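Local coordinates for esterase (Rhizomucor miehei, PDB 4WY5), which probably hydrolyses carboxylic esters, as a fungal carboxylesterase of the alpha/beta hydrolase fold, at residues Glu269-Ala272 with Gln273-Glu277; Leu237-Leu240 with Glu241-Thr244. All coordinates share one frame; numbering follows the deposited sequence.

Both contacts are local, and they come in series along the chain without crossing. Interaction 2 comes first. It turns the loop that leaves helix 230-233 and delivers it to helix 245-248. The chain then runs through strand 254-259 into helix 265-277, where interaction 1 joins successive turns near the helix C-terminal end. That helix connects strand 254-259 with strand 282-287, an outermost strand of the sheet within this chain. The centres of the two contacts are about 12 Å apart. They touch where Q274 and Y271 of the helix pack on the loop at L240, E241 and A243. The loop and helix 265-277 are tied together there.

Interaction 1: Glu269-Ala272 with Gln273-Glu277; sequences EKYA and QQLAE
Y271 and L275 sit one turn apart on a helix and pack together through their side chains. Y271 CE2 lies 3.7 Å from L275 CD1, and L275 CG covers one face of the ring. Q274 meets the same ring differently. Its OE1 comes to the ring edge, near the ring plane, 3.8 Å from Y271 CD1. The amide stands almost upright to the ring, with 85° between the planes. A Y271 chi1 of -168° sets CG anti to the backbone N and beside the carbonyl carbon. This places the ring on the side where L275 comes over its face.

The backbone N-H groups of Q273 to E277 donate to carbonyls four residues earlier. Q273 N donates to E269 O over 3.3 Å, the longest of the four bonds across these segments. Q274 N reaches K270 O at 3.0 Å. L275 N reaches Y271 O, also at 3.0 Å, and A276 N reaches A272 O at 3.1 Å. A fifth bond, from E277 N to Q273 O, carries the pattern on. The Q273 side chain is extended beyond CG; its CG lies 3.3 Å from E269 O. E269 is buried, and both of its carboxylate oxygens are satisfied outside the segments. OE2 forms a salt bridge with R286 NE.

Y271 is covered by A168 and I172 of helix 162-176 and by L248 of helix 245-248. A272 and L275 face strand 282-287 through A284 and V282. Q273 packs on P7 of the second subunit. The regular bonding is that of an alpha helix, here helix 265-277. With strands 254-259 and 282-287 it forms a beta-alpha-beta unit at the edge, within this chain, of the alpha/beta hydrolase sheet.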
loop_
_atom_site.group_PDB
_atom_site.type_symbol
_atom_site.label_atom_id
_atom_site.label_comp_id
_atom_site.label_asym_id
_atom_site.label_seq_id
_atom_site.Cartn_x
_atom_site.Cartn_y
_atom_site.Cartn_z
ATOM N N GLU A 269 -4.392 -11.645 -6.989
ATOM C CA GLU A 269 -4.762 -10.413 -7.687
ATOM C C GLU A 269 -6.037 -10.652 -8.510
ATOM O O GLU A 269 -6.846 -9.744 -8.692
ATOM C CB GLU A 269 -3.606 -9.907 -8.581
ATOM C CG GLU A 269 -2.305 -9.614 -7.808
ATOM C CD GLU A 269 -1.189 -8.991 -8.642
ATOM O OE1 GLU A 269 -1.373 -8.742 -9.864
ATOM O OE2 GLU A 269 -0.093 -8.753 -8.067
ATOM N N LYS A 270 -6.266 -11.893 -8.929
ATOM C CA LYS A 270 -7.476 -12.203 -9.694
ATOM C C LYS A 270 -8.708 -12.109 -8.803
ATOM O O LYS A 270 -9.737 -11.612 -9.231
ATOM C CB LYS A 270 -7.384 -13.587 -10.326
ATOM C CG LYS A 270 -8.659 -14.042 -11.043
ATOM C CD LYS A 270 -8.880 -13.320 -12.368
ATOM C CE LYS A 270 -10.194 -13.775 -13.016
ATOM N NZ LYS A 270 -10.238 -13.469 -14.482
ATOM N N TYR A 271 -8.596 -12.532 -7.551
ATOM C CA TYR A 271 -9.736 -12.423 -6.629
ATOM C C TYR A 271 -10.091 -10.957 -6.343
ATOM O O TYR A 271 -11.270 -10.604 -6.221
ATOM C CB TYR A 271 -9.445 -13.170 -5.309
ATOM C CG TYR A 271 -10.651 -13.360 -4.398
ATOM C CD1 TYR A 271 -11.706 -14.199 -4.763
ATOM C CD2 TYR A 271 -10.734 -12.702 -3.172
ATOM C CE1 TYR A 271 -12.812 -14.376 -3.934
ATOM C CE2 TYR A 271 -11.828 -12.868 -2.335
ATOM C CZ TYR A 271 -12.870 -13.710 -2.716
ATOM O OH TYR A 271 -13.968 -13.877 -1.887
ATOM N N ALA A 272 -9.080 -10.094 -6.260
ATOM C CA ALA A 272 -9.329 -8.654 -6.116
ATOM C C ALA A 272 -10.201 -8.141 -7.269
ATOM O O ALA A 272 -11.135 -7.364 -7.063
ATOM C CB ALA A 272 -8.000 -7.878 -6.055
ATOM N N GLN A 273 -9.872 -8.577 -8.479
ATOM C CA GLN A 273 -10.615 -8.205 -9.679
ATOM C C GLN A 273 -12.069 -8.699 -9.633
ATOM O O GLN A 273 -12.985 -7.987 -10.051
ATOM C CB GLN A 273 -9.914 -8.757 -10.930
ATOM C CG GLN A 273 -8.484 -8.251 -11.151
ATOM C CD GLN A 273 -7.816 -8.852 -12.399
ATOM O OE1 GLN A 273 -8.456 -9.530 -13.207
ATOM N NE2 GLN A 273 -6.523 -8.584 -12.562
ATOM N N GLN A 274 -12.259 -9.920 -9.124
ATOM C CA GLN A 274 -13.583 -10.540 -8.971
ATOM C C GLN A 274 -14.470 -9.752 -7.999
ATOM O O GLN A 274 -15.667 -9.527 -8.247
ATOM C CB GLN A 274 -13.456 -11.987 -8.448
ATOM C CG GLN A 274 -12.649 -12.961 -9.320
ATOM C CD GLN A 274 -12.583 -14.381 -8.730
ATOM O OE1 GLN A 274 -11.499 -14.908 -8.444
ATOM N NE2 GLN A 274 -13.750 -15.000 -8.545
ATOM N N LEU A 275 -13.877 -9.317 -6.891
ATOM C CA LEU A 275 -14.625 -8.534 -5.917
ATOM C C LEU A 275 -15.052 -7.195 -6.527
ATOM O O LEU A 275 -16.205 -6.788 -6.381
ATOM C CB LEU A 275 -13.792 -8.316 -4.649
ATOM C CG LEU A 275 -13.516 -9.523 -3.744
ATOM C CD1 LEU A 275 -12.319 -9.231 -2.867
ATOM C CD2 LEU A 275 -14.719 -9.882 -2.857
ATOM N N ALA A 276 -14.165 -6.545 -7.274
ATOM C CA ALA A 276 -14.524 -5.251 -7.864
ATOM C C ALA A 276 -15.619 -5.365 -8.940
ATOM O O ALA A 276 -16.496 -4.507 -9.047
ATOM C CB ALA A 276 -13.273 -4.573 -8.445
ATOM N N GLU A 277 -15.592 -6.442 -9.711
ATOM C CA GLU A 277 -16.624 -6.689 -10.717
ATOM C C GLU A 277 -18.017 -6.838 -10.082
ATOM O O GLU A 277 -19.032 -6.483 -10.684
ATOM C CB GLU A 277 -16.263 -7.934 -11.533
ATOM C CG GLU A 277 -17.361 -8.439 -12.464
ATOM C CD GLU A 277 -17.065 -9.830 -13.031
ATOM O OE1 GLU A 277 -18.019 -10.515 -13.471
ATOM O OE2 GLU A 277 -15.887 -10.250 -13.010
#

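Interaction 2: Leu237-Leu240 with Glu241-Thr244; sequences LATL and ELAT
Two i to i+3 backbone hydrogen bonds, L242 N to T239 O and A243 N to L240 O, turn the chain through a 3-10 segment. L242 N donates to T239 O at 3.0 Å, nearly straight at 171°. A243 N donates to L240 O, also at 3.0 Å. Here the donor stands above the carbonyl plane, 51° out of it.

The T239 and L242 side chains lie side by side and point the same way. L242 CD1 comes within 3.3 Å of T239 OG1, and L242 CG is 3.6 Å from the same oxygen. The T239 chi1 of 54° puts OG1 between the backbone N and the carbonyl carbon, on the side where the leucine lies. A243 CB sits 3.4 Å from L240 O.

This 3-10 turn belongs to the loop between helix 230-233 and helix 245-248. T244 is the N-cap of the second helix, and its OG1 accepts from D247 N.

The E241 side chain is extended and leads away from the turn. Its carboxylate is held from outside: OE1 accepts from V195 N, and OE2 is hydrogen-bonded to Y200 OH. K199 adds a long, weak ion pair to OE2. L240 is buried against T165 and A168 of helix 162-176, while T239 and L242 both pack on V195.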
loop_
_atom_site.group_PDB
_atom_site.type_symbol
_atom_site.label_atom_id
_atom_site.label_comp_id
_atom_site.label_asym_id
_atom_site.label_seq_id
_atom_site.Cartn_x
_atom_site.Cartn_y
_atom_site.Cartn_z
ATOM N N LEU A 237 -16.399 -21.993 -1.159
ATOM C CA LEU A 237 -15.922 -21.747 0.192
ATOM C C LEU A 237 -14.600 -22.482 0.429
ATOM O O LEU A 237 -13.800 -22.094 1.286
ATOM C CB LEU A 237 -16.960 -22.183 1.223
ATOM C CG LEU A 237 -18.316 -21.461 1.215
ATOM C CD1 LEU A 237 -19.265 -22.082 2.251
ATOM C CD2 LEU A 237 -18.154 -19.957 1.454
ATOM N N ALA A 238 -14.354 -23.517 -0.366
ATOM C CA ALA A 238 -13.071 -24.217 -0.323
ATOM C C ALA A 238 -12.060 -23.536 -1.240
ATOM O O ALA A 238 -10.928 -23.238 -0.833
ATOM C CB ALA A 238 -13.234 -25.673 -0.738
ATOM N N THR A 239 -12.479 -23.289 -2.476
ATOM C CA THR A 239 -11.612 -22.647 -3.448
ATOM C C THR A 239 -12.311 -21.398 -3.993
ATOM O O THR A 239 -13.095 -21.468 -4.951
ATOM C CB THR A 239 -11.230 -23.624 -4.606
ATOM O OG1 THR A 239 -12.412 -24.173 -5.199
ATOM C CG2 THR A 239 -10.338 -24.764 -4.084
ATOM N N LEU A 240 -12.003 -20.268 -3.348
ATOM C CA LEU A 240 -12.567 -18.945 -3.609
ATOM C C LEU A 240 -12.641 -18.548 -5.101
ATOM O O LEU A 240 -13.517 -17.787 -5.513
ATOM C CB LEU A 240 -11.740 -17.887 -2.858
ATOM C CG LEU A 240 -11.992 -17.424 -1.407
ATOM C CD1 LEU A 240 -13.400 -17.696 -0.932
ATOM C CD2 LEU A 240 -10.960 -17.969 -0.424
ATOM N N GLU A 241 -11.710 -19.044 -5.903
ATOM C CA GLU A 241 -11.681 -18.718 -7.327
ATOM C C GLU A 241 -12.995 -19.064 -8.054
ATOM O O GLU A 241 -13.325 -18.453 -9.077
ATOM C CB GLU A 241 -10.506 -19.444 -7.966
ATOM C CG GLU A 241 -10.278 -19.212 -9.421
ATOM C CD GLU A 241 -9.383 -20.286 -9.977
ATOM O OE1 GLU A 241 -9.457 -21.426 -9.454
ATOM O OE2 GLU A 241 -8.593 -19.991 -10.899
ATOM N N LEU A 242 -13.759 -20.006 -7.500
ATOM C CA LEU A 242 -15.014 -20.454 -8.117
ATOM C C LEU A 242 -16.201 -19.518 -7.885
ATOM O O LEU A 242 -17.265 -19.701 -8.485
ATOM C CB LEU A 242 -15.387 -21.855 -7.608
ATOM C CG LEU A 242 -14.431 -22.994 -7.992
ATOM C CD1 LEU A 242 -14.896 -24.358 -7.436
ATOM C CD2 LEU A 242 -14.255 -23.035 -9.506
ATOM N N ALA A 243 -16.023 -18.521 -7.024
ATOM C CA ALA A 243 -17.134 -17.656 -6.636
ATOM C C ALA A 243 -17.744 -16.926 -7.833
ATOM O O ALA A 243 -17.031 -16.427 -8.703
ATOM C CB ALA A 243 -16.679 -16.659 -5.582
ATOM N N THR A 244 -19.072 -16.880 -7.868
ATOM C CA THR A 244 -19.799 -16.144 -8.900
ATOM C C THR A 244 -19.910 -14.672 -8.544
ATOM O O THR A 244 -19.634 -14.273 -7.411
ATOM C CB THR A 244 -21.236 -16.651 -9.085
ATOM O OG1 THR A 244 -21.992 -16.346 -7.903
ATOM C CG2 THR A 244 -21.271 -18.144 -9.377
#